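Cytochrome P450 reductase (Amycolatopsis methanolica 239, PDB 5OGX) passes electrons from NADH, through FAD and a [2Fe-2S] cluster, to the cytochrome P450 GcoA, which O-demethylates guaiacol and related lignin-derived aromatics. Local coordinates at residues Pro209-Gly214 / Asp287-Asp292; Phe268-Ser273 / Pro278-Gly283. One frame throughout, in Å; residues are numbered along the deposited sequence.

Interaction 1: Pro209-Gly214 / Asp287-Asp292; sequences PMVLIG and DAFVED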
loop_
_atom_site.group_PDB
_atom_site.type_symbol
_atom_site.label_atom_id
_atom_site.label_comp_id
_atom_site.label_asym_id
_atom_site.label_seq_id
_atom_site.Cartn_x
_atom_site.Cartn_y
_atom_site.Cartn_z
ATOM N N PRO A 209 -0.087 20.982 -3.781
ATOM C CA PRO A 209 -0.920 20.167 -4.676
ATOM C C PRO A 209 -0.440 18.731 -4.768
ATOM O O PRO A 209 0.765 18.443 -4.724
ATOM C CB PRO A 209 -0.777 20.866 -6.035
ATOM C CG PRO A 209 0.540 21.630 -5.919
ATOM C CD PRO A 209 0.622 22.059 -4.490
ATOM N N MET A 210 -1.402 17.824 -4.954
ATOM C CA MET A 210 -1.114 16.397 -5.051
ATOM C C MET A 210 -1.771 15.805 -6.285
ATOM O O MET A 210 -2.931 16.109 -6.585
ATOM C CB MET A 210 -1.641 15.613 -3.829
ATOM C CG MET A 210 -1.240 16.155 -2.495
ATOM S SD MET A 210 -2.272 15.502 -1.159
ATOM C CE MET A 210 -2.454 13.782 -1.575
ATOM N N VAL A 211 -1.046 14.928 -6.980
ATOM C CA VAL A 211 -1.648 14.080 -8.002
ATOM C C VAL A 211 -1.574 12.644 -7.519
ATOM O O VAL A 211 -0.548 12.213 -6.977
ATOM C CB VAL A 211 -0.988 14.254 -9.381
ATOM C CG1 VAL A 211 0.537 13.993 -9.306
ATOM C CG2 VAL A 211 -1.660 13.323 -10.385
ATOM N N LEU A 212 -2.689 11.929 -7.645
ATOM C CA LEU A 212 -2.790 10.538 -7.232
ATOM C C LEU A 212 -3.229 9.738 -8.441
ATOM O O LEU A 212 -4.211 10.099 -9.103
ATOM C CB LEU A 212 -3.786 10.377 -6.082
ATOM C CG LEU A 212 -3.361 11.182 -4.853
ATOM C CD1 LEU A 212 -4.176 12.464 -4.852
ATOM C CD2 LEU A 212 -3.564 10.407 -3.551
ATOM N N ILE A 213 -2.496 8.674 -8.752
ATOM C CA ILE A 213 -2.776 7.897 -9.954
ATOM C C ILE A 213 -2.901 6.431 -9.570
ATOM O O ILE A 213 -1.962 5.849 -9.010
ATOM C CB ILE A 213 -1.709 8.106 -11.033
ATOM C CG1 ILE A 213 -1.766 9.591 -11.464
ATOM C CG2 ILE A 213 -2.018 7.231 -12.237
ATOM C CD1 ILE A 213 -0.926 9.935 -12.638
ATOM N N GLY A 214 -4.077 5.862 -9.823
ATOM C CA GLY A 214 -4.372 4.492 -9.463
ATOM C C GLY A 214 -4.608 3.659 -10.700
ATOM O O GLY A 214 -5.434 4.021 -11.548
ATOM N N ASP A 287 -0.247 9.731 -18.512
ATOM C CA ASP A 287 -0.288 10.620 -19.674
ATOM C C ASP A 287 -1.314 11.736 -19.499
ATOM O O ASP A 287 -1.083 12.871 -19.928
ATOM C CB ASP A 287 -0.612 9.821 -20.938
ATOM C CG ASP A 287 0.411 8.741 -21.234
ATOM O OD1 ASP A 287 1.503 8.755 -20.625
ATOM O OD2 ASP A 287 0.127 7.882 -22.097
ATOM N N ALA A 288 -2.463 11.431 -18.897
ATOM C CA ALA A 288 -3.501 12.446 -18.743
ATOM C C ALA A 288 -3.079 13.536 -17.766
ATOM O O ALA A 288 -3.384 14.716 -17.973
ATOM C CB ALA A 288 -4.813 11.804 -18.291
ATOM N N PHE A 289 -2.388 13.166 -16.684
ATOM C CA PHE A 289 -1.906 14.190 -15.765
ATOM C C PHE A 289 -0.900 15.101 -16.448
ATOM O O PHE A 289 -0.976 16.327 -16.326
ATOM C CB PHE A 289 -1.275 13.556 -14.525
ATOM C CG PHE A 289 -0.459 14.520 -13.708
ATOM C CD1 PHE A 289 -1.079 15.502 -12.952
ATOM C CD2 PHE A 289 0.931 14.412 -13.658
ATOM C CE1 PHE A 289 -0.355 16.375 -12.185
ATOM C CE2 PHE A 289 1.680 15.297 -12.889
ATOM C CZ PHE A 289 1.037 16.277 -12.149
ATOM N N VAL A 290 0.065 14.506 -17.159
ATOM C CA VAL A 290 1.071 15.286 -17.872
ATOM C C VAL A 290 0.406 16.262 -18.834
ATOM O O VAL A 290 0.848 17.405 -18.992
ATOM C CB VAL A 290 2.053 14.346 -18.595
ATOM C CG1 VAL A 290 2.991 15.141 -19.483
ATOM C CG2 VAL A 290 2.837 13.516 -17.579
ATOM N N GLU A 291 -0.684 15.832 -19.475
ATOM C CA GLU A 291 -1.427 16.723 -20.369
ATOM C C GLU A 291 -2.057 17.883 -19.602
ATOM O O GLU A 291 -2.061 19.023 -20.079
ATOM C CB GLU A 291 -2.521 15.949 -21.111
ATOM C CG GLU A 291 -2.036 15.039 -22.221
ATOM C CD GLU A 291 -3.083 14.010 -22.642
ATOM O OE1 GLU A 291 -4.277 14.182 -22.300
ATOM O OE2 GLU A 291 -2.706 13.021 -23.308
ATOM N N ASP A 292 -2.619 17.606 -18.427
ATOM C CA ASP A 292 -3.317 18.617 -17.637
ATOM C C ASP A 292 -2.368 19.577 -16.932
ATOM O O ASP A 292 -2.704 20.757 -16.750
ATOM C CB ASP A 292 -4.197 17.944 -16.581
ATOM C CG ASP A 292 -5.364 17.189 -17.177
ATOM O OD1 ASP A 292 -5.702 17.430 -18.348
ATOM O OD2 ASP A 292 -5.956 16.360 -16.460
#
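V211 and I213 of strand 210-215 meet F289 of helix 285-292, a strand-to-helix packing inside the NAD-binding domain, whose parallel sheet with flanking helices is the alpha/beta fold of ferredoxin reductase-like proteins. Because side chains alternate along the strand, the segment 209-214 divides its work between two layers. M210 turns away from helix 285-292 and packs instead on I225 and A229 of helix 219-232, on the other side of the sheet.

V211 comes next and carries most of the contact. Its CG2 lies over one face of the F289 ring, 3.8 Å from the ring centroid and 27° off the normal, a CH-pi contact displaced toward the rim on the CD1 side. The nearest pair is V211 CG2 to F289 CD1 at 3.4 Å. The other methyl, V211 CG1, sits between the backbone N and the carbonyl carbon (chi1 56°) and reaches along to F289 CZ at 3.7 Å, so that between them the two branches span the ring from its root to its far end. F289 is carried there by a CG anti to its own backbone N (chi1 166°), which sends the ring from the helix toward the sheet. W299 meets this ring edge-to-face, and F317 adds a second aromatic neighbour with its plane steeply inclined.

L212 points to the opposite layer again, joining M210 against I225. I213 returns to the F289 side but meets the root of that side chain rather than its ring: I213 brings its CD1 to 4.1 Å from F289 CB.

Interaction 2: Phe268-Ser273 / Pro278-Gly283; sequences FVPVLS and PAYRGG. Unlike the reference sequence in segment 278-283: G282 (reference Ser).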
loop_
_atom_site.group_PDB
_atom_site.type_symbol
_atom_site.label_atom_id
_atom_site.label_comp_id
_atom_site.label_asym_id
_atom_site.label_seq_id
_atom_site.Cartn_x
_atom_site.Cartn_y
_atom_site.Cartn_z
ATOM N N PHE A 268 -11.695 14.221 -10.074
ATOM C CA PHE A 268 -11.606 12.790 -10.331
ATOM C C PHE A 268 -11.687 12.566 -11.832
ATOM O O PHE A 268 -12.640 13.016 -12.477
ATOM C CB PHE A 268 -12.733 12.024 -9.630
ATOM C CG PHE A 268 -12.648 10.549 -9.813
ATOM C CD1 PHE A 268 -11.629 9.827 -9.192
ATOM C CD2 PHE A 268 -13.558 9.876 -10.609
ATOM C CE1 PHE A 268 -11.536 8.465 -9.349
ATOM C CE2 PHE A 268 -13.463 8.505 -10.781
ATOM C CZ PHE A 268 -12.452 7.802 -10.149
ATOM N N VAL A 269 -10.709 11.851 -12.378
ATOM C CA VAL A 269 -10.553 11.719 -13.825
ATOM C C VAL A 269 -10.369 10.256 -14.212
ATOM O O VAL A 269 -9.256 9.712 -14.099
ATOM C CB VAL A 269 -9.359 12.541 -14.334
ATOM C CG1 VAL A 269 -9.277 12.480 -15.856
ATOM C CG2 VAL A 269 -9.425 13.974 -13.829
ATOM N N PRO A 270 -11.418 9.584 -14.674
ATOM C CA PRO A 270 -11.232 8.266 -15.288
ATOM C C PRO A 270 -10.421 8.391 -16.566
ATOM O O PRO A 270 -10.521 9.384 -17.290
ATOM C CB PRO A 270 -12.669 7.806 -15.583
ATOM C CG PRO A 270 -13.520 8.612 -14.662
ATOM C CD PRO A 270 -12.843 9.941 -14.546
ATOM N N VAL A 271 -9.587 7.384 -16.826
ATOM C CA VAL A 271 -8.790 7.323 -18.051
ATOM C C VAL A 271 -8.864 5.902 -18.578
ATOM O O VAL A 271 -8.453 4.965 -17.885
ATOM C CB VAL A 271 -7.319 7.736 -17.822
ATOM C CG1 VAL A 271 -6.614 7.905 -19.164
ATOM C CG2 VAL A 271 -7.234 9.046 -17.016
ATOM N N LEU A 272 -9.389 5.733 -19.798
ATOM C CA LEU A 272 -9.654 4.412 -20.362
ATOM C C LEU A 272 -8.640 4.092 -21.452
ATOM O O LEU A 272 -8.504 4.848 -22.420
ATOM C CB LEU A 272 -11.071 4.321 -20.937
ATOM C CG LEU A 272 -12.242 4.999 -20.221
ATOM C CD1 LEU A 272 -13.569 4.626 -20.887
ATOM C CD2 LEU A 272 -12.290 4.677 -18.748
ATOM N N SER A 273 -7.958 2.955 -21.308
ATOM C CA SER A 273 -6.864 2.598 -22.200
ATOM C C SER A 273 -7.287 1.737 -23.385
ATOM O O SER A 273 -6.682 1.842 -24.459
ATOM C CB SER A 273 -5.774 1.865 -21.409
ATOM O OG SER A 273 -6.303 0.694 -20.808
ATOM N N PRO A 278 -17.065 8.127 -25.157
ATOM C CA PRO A 278 -17.039 9.583 -25.369
ATOM C C PRO A 278 -17.090 10.382 -24.088
ATOM O O PRO A 278 -16.651 11.536 -24.078
ATOM C CB PRO A 278 -18.289 9.841 -26.229
ATOM C CG PRO A 278 -18.641 8.522 -26.809
ATOM C CD PRO A 278 -18.217 7.491 -25.814
ATOM N N ALA A 279 -17.605 9.807 -23.001
ATOM C CA ALA A 279 -17.730 10.544 -21.752
ATOM C C ALA A 279 -16.404 10.738 -21.035
ATOM O O ALA A 279 -16.347 11.554 -20.110
ATOM C CB ALA A 279 -18.704 9.831 -20.813
ATOM N N TYR A 280 -15.344 10.037 -21.442
ATOM C CA TYR A 280 -14.164 9.879 -20.598
ATOM C C TYR A 280 -12.876 10.083 -21.383
ATOM O O TYR A 280 -12.803 9.780 -22.574
ATOM C CB TYR A 280 -14.143 8.486 -19.955
ATOM C CG TYR A 280 -15.296 8.229 -19.018
ATOM C CD1 TYR A 280 -15.459 8.994 -17.870
ATOM C CD2 TYR A 280 -16.230 7.236 -19.287
ATOM C CE1 TYR A 280 -16.518 8.771 -17.012
ATOM C CE2 TYR A 280 -17.303 7.009 -18.440
ATOM C CZ TYR A 280 -17.436 7.779 -17.303
ATOM O OH TYR A 280 -18.494 7.563 -16.452
ATOM N N ARG A 281 -11.841 10.554 -20.674
ATOM C CA ARG A 281 -10.500 10.657 -21.238
ATOM C C ARG A 281 -9.989 9.290 -21.686
ATOM O O ARG A 281 -10.236 8.271 -21.039
ATOM C CB ARG A 281 -9.529 11.244 -20.207
ATOM C CG ARG A 281 -9.970 12.548 -19.558
ATOM C CD ARG A 281 -9.588 13.745 -20.401
ATOM N NE ARG A 281 -8.147 13.901 -20.574
ATOM C CZ ARG A 281 -7.357 14.564 -19.733
ATOM N NH1 ARG A 281 -7.864 15.130 -18.645
ATOM N NH2 ARG A 281 -6.059 14.662 -19.982
ATOM N N GLY A 282 -9.251 9.273 -22.793
ATOM C CA GLY A 282 -8.645 8.058 -23.286
ATOM C C GLY A 282 -7.160 8.001 -22.975
ATOM O O GLY A 282 -6.528 9.011 -22.681
ATOM N N GLY A 283 -6.610 6.791 -23.041
ATOM C CA GLY A 283 -5.179 6.623 -22.921
ATOM C C GLY A 283 -4.735 6.055 -21.592
ATOM O O GLY A 283 -5.456 5.289 -20.946
HETATM O O HOH W 1 -12.535 11.001 -17.893
HETATM O O HOH W 2 -5.925 3.995 -18.499
#
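L272 pairs with G282 in a parallel bridge that adds the short strand 281-282 to the edge of the NAD-binding domain's parallel sheet, beside strand 266-272. The bond from L272 N to R281 O is 2.9 Å and nearly straight. G283 N then returns to L272 O at 2.8 Å, approaching from above the carbonyl plane. One step earlier a water replaces direct pairing, accepting from R281 N and donating to P270 O.

Side chains divide between the two faces of this edge. On the face of L272, the Y280 side chain lies obliquely across P270 and L272: P270 CG touches Y280 CD1 at 3.8 Å, while L272 CG reaches Y280 CB at 4.0 Å and L272 CD1 comes up to Y280 CD2. Trimmed to an alanine, L272 loses CG and CD1, which would probably open a gap beside Y280 CB and CD2 and leave that ring freer to shift against P270.

On the face of V271, R281 bends at chi2 (-85°) and chi3 (-63°), folding its chain back past V269, whose CG1 touches R281 CG at 3.8 Å. The guanidinium beyond is held by salt bridges to E291 and D292. V271 turns CG1 anti to its backbone N (chi1 -169°), and this methyl packs against the chain at G283, where V271 CG1 lies 3.4 Å from G283 O.

Residues 268-283 of interaction 2 lie within the loop of chain that interaction 1 closes, and helix 285-292 follows strand 281-282 almost directly; the two centres are 12 Å apart. R281 joins them: R281 NH2 forms a salt bridge with E291 OE1 at 3.0 Å, and R281 NH1 another with D292 OD2 at 3.2 Å, while A288 CB packs on V271 CG2 at 3.9 Å. The helix that offers F289 to strand 210-215 is thus tied through its acidic residues to the sheet edge. Interaction 1 lies away from the annotated sites. Interaction 2 comes closer to the flavin: the S273 side chain is about 13 Å from the bound FAD and about 9 Å from the side chain of FAD-binding R166.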